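Local structure of probable secreted solute-binding lipoprotein (Streptomyces coelicolor, 3I3V) at residues R32-E35 against K41-N44; D50-Y55 against L77-V82; D148-A153 against G267-D272; A247-L252 against G324-L329. The protein probably serves as an extracellular solute-binding protein of a membrane transport system, although the solute it carries is not identified. One frame throughout, in Å; residues are numbered along the deposited sequence.

Interaction 1: residues R32-E35 against K41-N44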
loop_
_atom_site.group_PDB
_atom_site.type_symbol
_atom_site.label_atom_id
_atom_site.label_comp_id
_atom_site.label_asym_id
_atom_site.label_seq_id
_atom_site.Cartn_x
_atom_site.Cartn_y
_atom_site.Cartn_z
ATOM N N ARG C 32 43.022 16.500 -1.044
ATOM C CA ARG C 32 41.570 16.515 -1.027
ATOM C C ARG C 32 41.134 15.197 -0.379
ATOM O O ARG C 32 40.249 15.180 0.477
ATOM C CB ARG C 32 41.010 16.641 -2.450
ATOM C CG ARG C 32 39.557 17.120 -2.522
ATOM C CD ARG C 32 38.559 16.077 -2.011
ATOM N NE ARG C 32 37.227 16.641 -1.761
ATOM C CZ ARG C 32 36.958 17.545 -0.818
ATOM N NH1 ARG C 32 37.925 17.995 -0.032
ATOM N NH2 ARG C 32 35.723 18.004 -0.654
ATOM N N PHE C 33 41.772 14.098 -0.785
ATOM C CA PHE C 33 41.472 12.780 -0.231
ATOM C C PHE C 33 41.644 12.807 1.280
ATOM O O PHE C 33 40.851 12.226 2.012
ATOM C CB PHE C 33 42.412 11.722 -0.812
ATOM C CG PHE C 33 42.254 10.370 -0.187
ATOM C CD1 PHE C 33 41.336 9.466 -0.690
ATOM C CD2 PHE C 33 42.995 10.017 0.931
ATOM C CE1 PHE C 33 41.151 8.222 -0.086
ATOM C CE2 PHE C 33 42.817 8.778 1.545
ATOM C CZ PHE C 33 41.894 7.880 1.036
ATOM N N ARG C 34 42.700 13.463 1.746
ATOM C CA ARG C 34 42.940 13.562 3.180
ATOM C C ARG C 34 41.781 14.288 3.863
ATOM O O ARG C 34 41.273 13.822 4.888
ATOM C CB ARG C 34 44.249 14.299 3.451
ATOM C CG ARG C 34 45.484 13.416 3.425
ATOM C CD ARG C 34 46.714 14.282 3.384
ATOM N NE ARG C 34 47.952 13.529 3.501
ATOM C CZ ARG C 34 49.120 13.957 3.040
ATOM N NH1 ARG C 34 49.199 15.128 2.424
ATOM N NH2 ARG C 34 50.214 13.229 3.218
ATOM N N GLU C 35 41.369 15.422 3.292
ATOM C CA GLU C 35 40.260 16.203 3.845
ATOM C C GLU C 35 39.028 15.322 3.962
ATOM O O GLU C 35 38.253 15.452 4.910
ATOM C CB GLU C 35 39.935 17.414 2.954
ATOM C CG GLU C 35 40.998 18.505 2.939
ATOM C CD GLU C 35 40.630 19.687 2.040
ATOM O OE1 GLU C 35 40.369 19.481 0.840
ATOM O OE2 GLU C 35 40.608 20.830 2.532
ATOM N N LYS C 41 46.045 8.153 7.041
ATOM C CA LYS C 41 47.294 8.803 6.667
ATOM C C LYS C 41 47.717 8.345 5.283
ATOM O O LYS C 41 47.554 7.178 4.930
ATOM C CB LYS C 41 48.409 8.481 7.665
ATOM C CG LYS C 41 49.813 8.849 7.142
ATOM C CD LYS C 41 50.923 8.734 8.197
ATOM C CE LYS C 41 50.866 9.868 9.219
ATOM N NZ LYS C 41 49.642 9.810 10.076
ATOM N N ILE C 42 48.253 9.272 4.501
ATOM C CA ILE C 42 48.719 8.966 3.155
ATOM C C ILE C 42 50.175 9.378 3.045
ATOM O O ILE C 42 50.528 10.510 3.377
ATOM C CB ILE C 42 47.916 9.745 2.070
ATOM C CG1 ILE C 42 46.573 9.065 1.817
ATOM C CG2 ILE C 42 48.717 9.812 0.765
ATOM C CD1 ILE C 42 46.670 7.789 1.012
ATOM N N LYS C 43 51.024 8.464 2.593
ATOM C CA LYS C 43 52.428 8.803 2.418
ATOM C C LYS C 43 52.833 8.556 0.975
ATOM O O LYS C 43 52.474 7.536 0.396
ATOM C CB LYS C 43 53.321 7.980 3.349
ATOM C CG LYS C 43 54.760 8.486 3.364
ATOM C CD LYS C 43 55.661 7.654 4.249
ATOM C CE LYS C 43 57.077 8.209 4.221
ATOM N NZ LYS C 43 58.044 7.313 4.914
ATOM N N ASN C 44 53.568 9.490 0.386
ATOM C CA ASN C 44 54.020 9.320 -0.992
ATOM C C ASN C 44 55.518 9.096 -1.099
ATOM O O ASN C 44 56.305 9.828 -0.504
ATOM C CB ASN C 44 53.658 10.538 -1.847
ATOM C CG ASN C 44 52.218 10.529 -2.298
ATOM O OD1 ASN C 44 51.790 9.651 -3.043
ATOM N ND2 ASN C 44 51.457 11.511 -1.844
#

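Interaction 2: residues D50-Y55 against L77-V82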
loop_
_atom_site.group_PDB
_atom_site.type_symbol
_atom_site.label_atom_id
_atom_site.label_comp_id
_atom_site.label_asym_id
_atom_site.label_seq_id
_atom_site.Cartn_x
_atom_site.Cartn_y
_atom_site.Cartn_z
ATOM N N ASP C 50 63.651 5.247 -12.106
ATOM C CA ASP C 50 64.082 4.127 -11.280
ATOM C C ASP C 50 63.053 3.650 -10.243
ATOM O O ASP C 50 63.408 2.956 -9.294
ATOM C CB ASP C 50 65.387 4.484 -10.560
ATOM C CG ASP C 50 65.212 5.607 -9.553
ATOM O OD1 ASP C 50 66.161 5.885 -8.791
ATOM O OD2 ASP C 50 64.123 6.221 -9.517
ATOM N N LEU C 51 61.787 4.015 -10.405
ATOM C CA LEU C 51 60.773 3.586 -9.437
ATOM C C LEU C 51 60.624 2.070 -9.443
ATOM O O LEU C 51 60.596 1.436 -8.386
ATOM C CB LEU C 51 59.414 4.240 -9.738
ATOM C CG LEU C 51 58.218 3.808 -8.876
ATOM C CD1 LEU C 51 57.101 4.805 -9.048
ATOM C CD2 LEU C 51 57.739 2.397 -9.272
ATOM N N ALA C 52 60.510 1.498 -10.639
ATOM C CA ALA C 52 60.371 0.056 -10.787
ATOM C C ALA C 52 61.489 -0.684 -10.049
ATOM O O ALA C 52 61.225 -1.651 -9.337
ATOM C CB ALA C 52 60.383 -0.313 -12.263
ATOM N N GLN C 53 62.732 -0.234 -10.218
ATOM C CA GLN C 53 63.875 -0.861 -9.552
ATOM C C GLN C 53 63.742 -0.722 -8.044
ATOM O O GLN C 53 63.920 -1.689 -7.311
ATOM C CB GLN C 53 65.210 -0.216 -9.991
ATOM C CG GLN C 53 65.661 -0.485 -11.442
ATOM C CD GLN C 53 64.847 0.259 -12.515
ATOM O OE1 GLN C 53 65.092 0.084 -13.716
ATOM N NE2 GLN C 53 63.887 1.086 -12.091
ATOM N N VAL C 54 63.438 0.492 -7.587
ATOM C CA VAL C 54 63.290 0.760 -6.161
ATOM C C VAL C 54 62.141 -0.037 -5.579
ATOM O O VAL C 54 62.225 -0.510 -4.448
ATOM C CB VAL C 54 63.022 2.247 -5.892
ATOM C CG1 VAL C 54 62.849 2.496 -4.386
ATOM C CG2 VAL C 54 64.165 3.074 -6.447
ATOM N N TYR C 55 61.062 -0.178 -6.345
ATOM C CA TYR C 55 59.923 -0.947 -5.862
ATOM C C TYR C 55 60.286 -2.434 -5.705
ATOM O O TYR C 55 59.896 -3.070 -4.733
ATOM C CB TYR C 55 58.731 -0.814 -6.806
ATOM C CG TYR C 55 57.583 -1.723 -6.429
ATOM C CD1 TYR C 55 56.733 -1.409 -5.373
ATOM C CD2 TYR C 55 57.377 -2.922 -7.105
ATOM C CE1 TYR C 55 55.708 -2.270 -4.998
ATOM C CE2 TYR C 55 56.355 -3.787 -6.742
ATOM C CZ TYR C 55 55.525 -3.454 -5.685
ATOM O OH TYR C 55 54.518 -4.316 -5.331
ATOM N N LEU C 77 56.135 -4.810 -17.079
ATOM C CA LEU C 77 55.416 -5.755 -17.916
ATOM C C LEU C 77 55.589 -7.169 -17.339
ATOM O O LEU C 77 54.827 -8.082 -17.653
ATOM C CB LEU C 77 55.996 -5.686 -19.327
ATOM C CG LEU C 77 55.150 -5.663 -20.600
ATOM C CD1 LEU C 77 53.760 -5.145 -20.349
ATOM C CD2 LEU C 77 55.881 -4.791 -21.617
ATOM N N ALA C 78 56.591 -7.328 -16.480
ATOM C CA ALA C 78 56.902 -8.616 -15.866
ATOM C C ALA C 78 56.385 -8.777 -14.440
ATOM O O ALA C 78 56.515 -9.851 -13.864
ATOM C CB ALA C 78 58.416 -8.841 -15.872
ATOM N N TRP C 79 55.805 -7.727 -13.874
ATOM C CA TRP C 79 55.310 -7.785 -12.499
ATOM C C TRP C 79 54.130 -8.710 -12.255
ATOM O O TRP C 79 54.082 -9.392 -11.239
ATOM C CB TRP C 79 54.924 -6.383 -12.008
ATOM C CG TRP C 79 56.090 -5.494 -11.696
ATOM C CD1 TRP C 79 57.417 -5.836 -11.715
ATOM C CD2 TRP C 79 56.034 -4.136 -11.241
ATOM N NE1 TRP C 79 58.183 -4.780 -11.292
ATOM C CE2 TRP C 79 57.362 -3.723 -10.996
ATOM C CE3 TRP C 79 54.990 -3.228 -11.017
ATOM C CZ2 TRP C 79 57.675 -2.437 -10.535
ATOM C CZ3 TRP C 79 55.304 -1.949 -10.557
ATOM C CH2 TRP C 79 56.634 -1.569 -10.324
ATOM N N THR C 80 53.177 -8.720 -13.175
ATOM C CA THR C 80 51.978 -9.524 -13.008
ATOM C C THR C 80 52.229 -11.026 -12.973
ATOM O O THR C 80 51.759 -11.709 -12.071
ATOM C CB THR C 80 50.939 -9.222 -14.111
ATOM O OG1 THR C 80 50.692 -7.813 -14.159
ATOM C CG2 THR C 80 49.626 -9.924 -13.816
ATOM N N ASP C 81 52.980 -11.545 -13.934
ATOM C CA ASP C 81 53.221 -12.976 -13.956
ATOM C C ASP C 81 54.001 -13.499 -12.751
ATOM O O ASP C 81 53.678 -14.566 -12.235
ATOM C CB ASP C 81 53.922 -13.383 -15.248
ATOM C CG ASP C 81 53.830 -14.871 -15.503
ATOM O OD1 ASP C 81 52.690 -15.374 -15.605
ATOM O OD2 ASP C 81 54.887 -15.532 -15.602
ATOM N N VAL C 82 55.016 -12.765 -12.294
ATOM C CA VAL C 82 55.782 -13.224 -11.135
ATOM C C VAL C 82 55.113 -12.890 -9.806
ATOM O O VAL C 82 55.552 -13.350 -8.758
ATOM C CB VAL C 82 57.218 -12.644 -11.111
ATOM C CG1 VAL C 82 57.970 -13.083 -12.349
ATOM C CG2 VAL C 82 57.173 -11.131 -11.004
#

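Interaction 3: residues D148-A153 against G267-D272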
loop_
_atom_site.group_PDB
_atom_site.type_symbol
_atom_site.label_atom_id
_atom_site.label_comp_id
_atom_site.label_asym_id
_atom_site.label_seq_id
_atom_site.Cartn_x
_atom_site.Cartn_y
_atom_site.Cartn_z
ATOM N N ASP C 148 47.909 12.721 -51.456
ATOM C CA ASP C 148 48.053 13.607 -52.609
ATOM C C ASP C 148 47.888 15.066 -52.211
ATOM O O ASP C 148 48.650 15.923 -52.645
ATOM C CB ASP C 148 47.032 13.267 -53.695
ATOM C CG ASP C 148 47.378 12.004 -54.437
ATOM O OD1 ASP C 148 48.580 11.666 -54.500
ATOM O OD2 ASP C 148 46.450 11.356 -54.966
ATOM N N GLN C 149 46.890 15.351 -51.385
ATOM C CA GLN C 149 46.661 16.724 -50.945
ATOM C C GLN C 149 47.802 17.196 -50.044
ATOM O O GLN C 149 48.233 18.348 -50.135
ATOM C CB GLN C 149 45.329 16.826 -50.203
ATOM C CG GLN C 149 44.126 16.472 -51.055
ATOM C CD GLN C 149 42.844 16.360 -50.242
ATOM O OE1 GLN C 149 42.862 16.448 -49.012
ATOM N NE2 GLN C 149 41.723 16.153 -50.932
ATOM N N LEU C 150 48.292 16.304 -49.182
ATOM C CA LEU C 150 49.384 16.649 -48.278
ATOM C C LEU C 150 50.595 17.060 -49.087
ATOM O O LEU C 150 51.245 18.056 -48.787
ATOM C CB LEU C 150 49.753 15.462 -47.386
ATOM C CG LEU C 150 50.952 15.636 -46.438
ATOM C CD1 LEU C 150 50.724 16.803 -45.479
ATOM C CD2 LEU C 150 51.162 14.347 -45.657
ATOM N N ILE C 151 50.905 16.284 -50.118
ATOM C CA ILE C 151 52.044 16.607 -50.954
ATOM C C ILE C 151 51.831 17.954 -51.630
ATOM O O ILE C 151 52.750 18.770 -51.685
ATOM C CB ILE C 151 52.275 15.544 -52.036
ATOM C CG1 ILE C 151 52.575 14.194 -51.382
ATOM C CG2 ILE C 151 53.432 15.967 -52.934
ATOM C CD1 ILE C 151 52.930 13.105 -52.370
ATOM N N ALA C 152 50.617 18.175 -52.137
ATOM C CA ALA C 152 50.268 19.422 -52.819
ATOM C C ALA C 152 50.380 20.610 -51.871
ATOM O O ALA C 152 50.777 21.704 -52.274
ATOM C CB ALA C 152 48.842 19.338 -53.395
ATOM N N ALA C 153 50.029 20.395 -50.608
ATOM C CA ALA C 153 50.122 21.463 -49.624
ATOM C C ALA C 153 51.597 21.717 -49.325
ATOM O O ALA C 153 52.025 22.866 -49.179
ATOM C CB ALA C 153 49.381 21.067 -48.362
ATOM N N GLY C 267 44.272 14.396 -38.125
ATOM C CA GLY C 267 45.051 13.176 -38.181
ATOM C C GLY C 267 45.987 13.225 -39.371
ATOM O O GLY C 267 45.985 14.193 -40.133
ATOM N N TRP C 268 46.796 12.187 -39.537
ATOM C CA TRP C 268 47.726 12.144 -40.655
ATOM C C TRP C 268 46.992 11.654 -41.911
ATOM O O TRP C 268 46.289 10.645 -41.882
ATOM C CB TRP C 268 48.916 11.237 -40.308
ATOM C CG TRP C 268 49.982 11.264 -41.349
ATOM C CD1 TRP C 268 50.060 10.479 -42.461
ATOM C CD2 TRP C 268 51.074 12.193 -41.436
ATOM N NE1 TRP C 268 51.124 10.864 -43.236
ATOM C CE2 TRP C 268 51.762 11.913 -42.632
ATOM C CE3 TRP C 268 51.531 13.235 -40.622
ATOM C CZ2 TRP C 268 52.886 12.637 -43.036
ATOM C CZ3 TRP C 268 52.651 13.955 -41.022
ATOM C CH2 TRP C 268 53.313 13.650 -42.218
ATOM N N PRO C 269 47.132 12.385 -43.029
ATOM C CA PRO C 269 46.481 12.035 -44.296
ATOM C C PRO C 269 46.641 10.573 -44.675
ATOM O O PRO C 269 47.635 9.947 -44.338
ATOM C CB PRO C 269 47.148 12.972 -45.292
ATOM C CG PRO C 269 47.338 14.203 -44.475
ATOM C CD PRO C 269 47.899 13.634 -43.170
ATOM N N LEU C 270 45.654 10.041 -45.389
ATOM C CA LEU C 270 45.667 8.648 -45.815
ATOM C C LEU C 270 46.039 8.469 -47.283
ATOM O O LEU C 270 45.806 9.356 -48.115
ATOM C CB LEU C 270 44.290 8.020 -45.594
ATOM C CG LEU C 270 43.701 7.980 -44.182
ATOM C CD1 LEU C 270 42.323 7.391 -44.272
ATOM C CD2 LEU C 270 44.571 7.153 -43.238
ATOM N N ALA C 271 46.617 7.311 -47.585
ATOM C CA ALA C 271 46.980 6.955 -48.951
ATOM C C ALA C 271 45.757 6.186 -49.437
ATOM O O ALA C 271 44.887 5.845 -48.633
ATOM C CB ALA C 271 48.201 6.052 -48.956
ATOM N N ASP C 272 45.667 5.923 -50.737
ATOM C CA ASP C 272 44.523 5.178 -51.258
ATOM C C ASP C 272 44.614 3.753 -50.733
ATOM O O ASP C 272 45.691 3.153 -50.745
ATOM C CB ASP C 272 44.533 5.179 -52.787
#

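Interaction 4: residues A247-L252 against G324-L329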
loop_
_atom_site.group_PDB
_atom_site.type_symbol
_atom_site.label_atom_id
_atom_site.label_comp_id
_atom_site.label_asym_id
_atom_site.label_seq_id
_atom_site.Cartn_x
_atom_site.Cartn_y
_atom_site.Cartn_z
ATOM N N ALA C 247 52.458 15.613 -32.827
ATOM C CA ALA C 247 53.087 15.594 -31.519
ATOM C C ALA C 247 52.120 15.281 -30.387
ATOM O O ALA C 247 50.925 15.520 -30.513
ATOM C CB ALA C 247 53.760 16.931 -31.271
HETATM N N MSE C 248 52.642 14.747 -29.284
HETATM C CA MSE C 248 51.818 14.428 -28.123
HETATM C C MSE C 248 51.029 15.679 -27.741
HETATM O O MSE C 248 51.541 16.792 -27.849
HETATM C CB MSE C 248 52.696 14.033 -26.939
HETATM C CG MSE C 248 53.481 12.737 -27.096
HETATM SE SE MSE C 248 54.626 12.428 -25.538
HETATM C CE MSE C 248 53.241 11.725 -24.378
ATOM N N SER C 249 49.791 15.508 -27.289
ATOM C CA SER C 249 48.999 16.664 -26.901
ATOM C C SER C 249 49.745 17.450 -25.813
ATOM O O SER C 249 49.625 18.671 -25.730
ATOM C CB SER C 249 47.610 16.228 -26.412
ATOM O OG SER C 249 47.700 15.375 -25.286
ATOM N N SER C 250 50.527 16.747 -24.995
ATOM C CA SER C 250 51.292 17.388 -23.928
ATOM C C SER C 250 52.291 18.398 -24.483
ATOM O O SER C 250 52.634 19.369 -23.809
ATOM C CB SER C 250 52.044 16.350 -23.088
ATOM O OG SER C 250 51.141 15.554 -22.345
ATOM N N ALA C 251 52.775 18.161 -25.700
ATOM C CA ALA C 251 53.713 19.088 -26.321
ATOM C C ALA C 251 52.901 20.221 -26.949
ATOM O O ALA C 251 53.311 21.381 -26.918
ATOM C CB ALA C 251 54.546 18.381 -27.376
ATOM N N LEU C 252 51.743 19.872 -27.507
ATOM C CA LEU C 252 50.847 20.844 -28.129
ATOM C C LEU C 252 50.332 21.838 -27.093
ATOM O O LEU C 252 49.953 22.969 -27.424
ATOM C CB LEU C 252 49.658 20.126 -28.775
ATOM C CG LEU C 252 49.735 19.730 -30.251
ATOM C CD1 LEU C 252 51.131 19.934 -30.788
ATOM C CD2 LEU C 252 49.290 18.292 -30.396
ATOM N N GLY C 324 45.355 19.328 -17.994
ATOM C CA GLY C 324 45.354 19.101 -19.431
ATOM C C GLY C 324 45.833 17.705 -19.798
ATOM O O GLY C 324 46.536 17.513 -20.796
ATOM N N ARG C 325 45.440 16.728 -18.986
ATOM C CA ARG C 325 45.824 15.337 -19.188
ATOM C C ARG C 325 44.778 14.568 -19.971
ATOM O O ARG C 325 43.571 14.757 -19.768
ATOM C CB ARG C 325 45.977 14.630 -17.841
ATOM C CG ARG C 325 47.062 15.156 -16.943
ATOM C CD ARG C 325 48.338 14.354 -17.073
ATOM N NE ARG C 325 49.104 14.673 -18.270
ATOM C CZ ARG C 325 49.475 15.903 -18.622
ATOM N NH1 ARG C 325 49.136 16.944 -17.873
ATOM N NH2 ARG C 325 50.220 16.087 -19.705
ATOM N N ASP C 326 45.237 13.701 -20.863
ATOM C CA ASP C 326 44.316 12.852 -21.595
ATOM C C ASP C 326 44.180 11.685 -20.616
ATOM O O ASP C 326 45.158 11.312 -19.957
ATOM C CB ASP C 326 44.926 12.384 -22.913
ATOM C CG ASP C 326 45.212 13.534 -23.864
ATOM O OD1 ASP C 326 44.289 14.349 -24.109
ATOM O OD2 ASP C 326 46.353 13.610 -24.368
HETATM N N MSE C 327 42.982 11.118 -20.512
HETATM C CA MSE C 327 42.740 10.034 -19.561
HETATM C C MSE C 327 42.336 8.716 -20.198
HETATM O O MSE C 327 41.849 8.686 -21.325
HETATM C CB MSE C 327 41.643 10.447 -18.570
HETATM C CG MSE C 327 41.909 11.748 -17.834
HETATM SE SE MSE C 327 43.444 11.642 -16.681
HETATM C CE MSE C 327 42.605 10.767 -15.181
ATOM N N ALA C 328 42.536 7.631 -19.455
ATOM C CA ALA C 328 42.169 6.298 -19.913
ATOM C C ALA C 328 40.754 5.958 -19.457
ATOM O O ALA C 328 40.268 4.867 -19.733
ATOM C CB ALA C 328 43.141 5.270 -19.375
ATOM N N LEU C 329 40.096 6.885 -18.758
ATOM C CA LEU C 329 38.732 6.660 -18.279
ATOM C C LEU C 329 37.742 7.576 -18.995
ATOM O O LEU C 329 38.125 8.609 -19.550
ATOM C CB LEU C 329 38.649 6.921 -16.771
ATOM C CG LEU C 329 39.741 6.309 -15.889
ATOM C CD1 LEU C 329 39.517 6.717 -14.438
ATOM C CD2 LEU C 329 39.726 4.800 -16.027
#

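Interaction 1: residues R32-E35 against K41-N44
Phe33 sends its ring off helix 23-36 with CG opposite the backbone N (chi1 174°), while Ile42 keeps CG1 beside its own backbone N. Together these rotations bring Phe33 CE2 to 3.8 Å from Ile42 CG1. The two side chains cross at about a right angle, and the branch tip, Ile42 CD1, lies 4.0 Å from the same Phe33 CE2. This is the buried half of the contact, continued by Phe306 and Phe309, whose rings meet that of Phe33 edge-to-face.

On the exposed flank Arg34 runs extended from CG to NE, passing Ile42 with its NE 4.0 Å from Ile42 CB. Its NH2 then donates to the carbonyl O of Ile42 at 2.7 Å. The bond is short but bent, with 139° at the hydrogen, and the donor is tilted 23° from the carbonyl plane. The other terminal nitrogen, NH1, is engaged by Asp31 in a salt bridge, so the guanidinium is held at two points.

The pair joins helix and second strand of the beta-alpha-beta unit formed by strand 9-14, helix 23-36 and strand 41-46. Lys41 and Lys43 spend backbone bonds on strand 9-14 and Asp8, whereas the Ile42 carbonyl is served by Arg34. The chemistry thus grades outward: hydrocarbon seals the inner side, and a charged donor satisfies a main-chain oxygen of an edge strand of its sheet within this chain.

Interaction 2: residues D50-Y55 against L77-V82
Trp79 lies against the first turn of helix 51-60, where it meets Leu51, Ala52 and Tyr55 in one alpha/beta lobe of a periplasmic-binding-protein fold. The aromatic component comes first. Tyr55 CD2 sits over one face of the indole, 3.4 Å above its plane and displaced toward the rim, at 3.5 Å from Trp79 CZ2. With the ring planes at 46° and the centroids of the tyrosine ring and the indole six-membered ring 4.7 Å apart, the pair is oblique. Trp291 extends the cluster by meeting Trp79 edge-to-face.

Aliphatic contacts occupy the rim of the indole. Ala52 CA approaches Trp79 CZ2 to 3.7 Å near the ring plane, and Leu51 CD2 reaches Trp79 CH2 at 4.2 Å. The indole gets there because Trp79 CG stands opposite its carbonyl carbon (chi1 -74°), which throws the ring across toward the helix.

Polar bonds tether both rings from outside the two segments: Trp79 NE1 is hydrogen-bonded to Glu56 OE2, and Tyr55 OH to the carbonyl O of Ala84. A leucine in place of Trp79 would probably open a gap beneath the Tyr55 ring and leave Glu56 without its indole N-H partner. The main chain follows, for the carbonyl O of Ala52 lies at the indole edge, in its plane, 3.8 Å from Trp79 CZ2.

Interaction 3: residues D148-A153 against G267-D272
Leu150, which packs on Trp268 and Pro269, is carried by a helical turn whose shortest polar bond is the 2.8 Å link from Ala153 N to Gln149 O. A second bond, Ala152 N to Asp148 O at 3.0 Å, belongs to the same turn, so the leucine projects from a regular helical turn. The meeting itself is purely apolar.

With CG opposite its backbone N (chi1 176°), Leu150 points one methyl, CD2, at the benzo side of the indole, where it comes to 3.6 Å from Trp268 CZ2; the two side chains cross at about a right angle. Leu150 CD2 also lies 4.0 Å from Pro269 CG, and nearer the helix Leu150 CB rests 4.0 Å from the same Pro269 CG, so one leucine spans two consecutive loop residues. The indole is further enclosed by Leu177 and Ile181 of helix 172-182 and by Leu215 of helix 203-217, while Leu270 makes backbone hydrogen bonds to Thr145 and Gly147, at the start of the leucine's helix.

The arrangement is helix-on-loop packing of an alpha/beta lobe: helix 147-159 covers the connection between strands 263-266 and 280-284, both antiparallel partners of strand 122-131, in keeping with the solute-binding-protein fold.

Interaction 4: residues A247-L252 against G324-L329
Ser249 OG donates to Asp326 OD2, the principal polar link between the two segments. The modelled separation of these two atoms, 2.4 Å, is very short, so the exact length is doubtful. The hydroxyl is placed by the rotation of Ser249 that sets OG between the backbone N and the carbonyl carbon (chi1 60°). The carboxylate is gripped by others as well: OD2 also accepts from the backbone N of Asn125, and OD1 from Gln345 NE2. An alanine in place of Asp326 would probably take from the Ser249 hydroxyl its main acceptor, and leave the Asn125 N-H and the Gln345 amide without theirs.

One residue on in 247-252 and one back in 324-329, Arg325 NH2 makes a weak bond to Ser250 OG, 2.8 Å long but bent to 121° at the hydrogen. The arginine starts out pointing away from 247-252 and doubles back through bends at chi2 and chi3; its NH1 is held by Ser323 OG.

Around this polar core the helix start is drawn together at Met248 O, which accepts from both Ala251 N, at 2.8 Å, and Leu252 N, at 3.1 Å. Leu252 then packs on Leu340, and the Asp326 side chain touches Val341, both of helix 339-345.

Backbone bonds tie Ser249 to Asn125 and Asp326 to Ala123, so both segments flank the start of strand 122-131 close to the centre of the chain. Such a polar junction beside a long central strand is consistent with the interlobe connection of two-lobed solute-binding proteins.

In the fold
From the N terminus, interaction 1 closes the shortest loop, five residues between 32-35 and 41-44, joining helix 23-36 to strand 41-46. Interaction 2 follows in series, its 21 intervening residues including strand 67-70, which shares a four-stranded sheet with strand 41-46; their centres lie about 24 Å apart. Interaction 3 spans 113 residues to join helix 147-159 to the loop after strand 263-266, on the opposite side of the chain's centre from both. Interaction 4 crosses it: 247-252 falls inside that span, and 324-329 beyond it. Placed nearest the chain's centre, interaction 4 brings the end of helix 313-323 back to the seven-stranded sheet, two of whose strands the loop of interaction 3 connects.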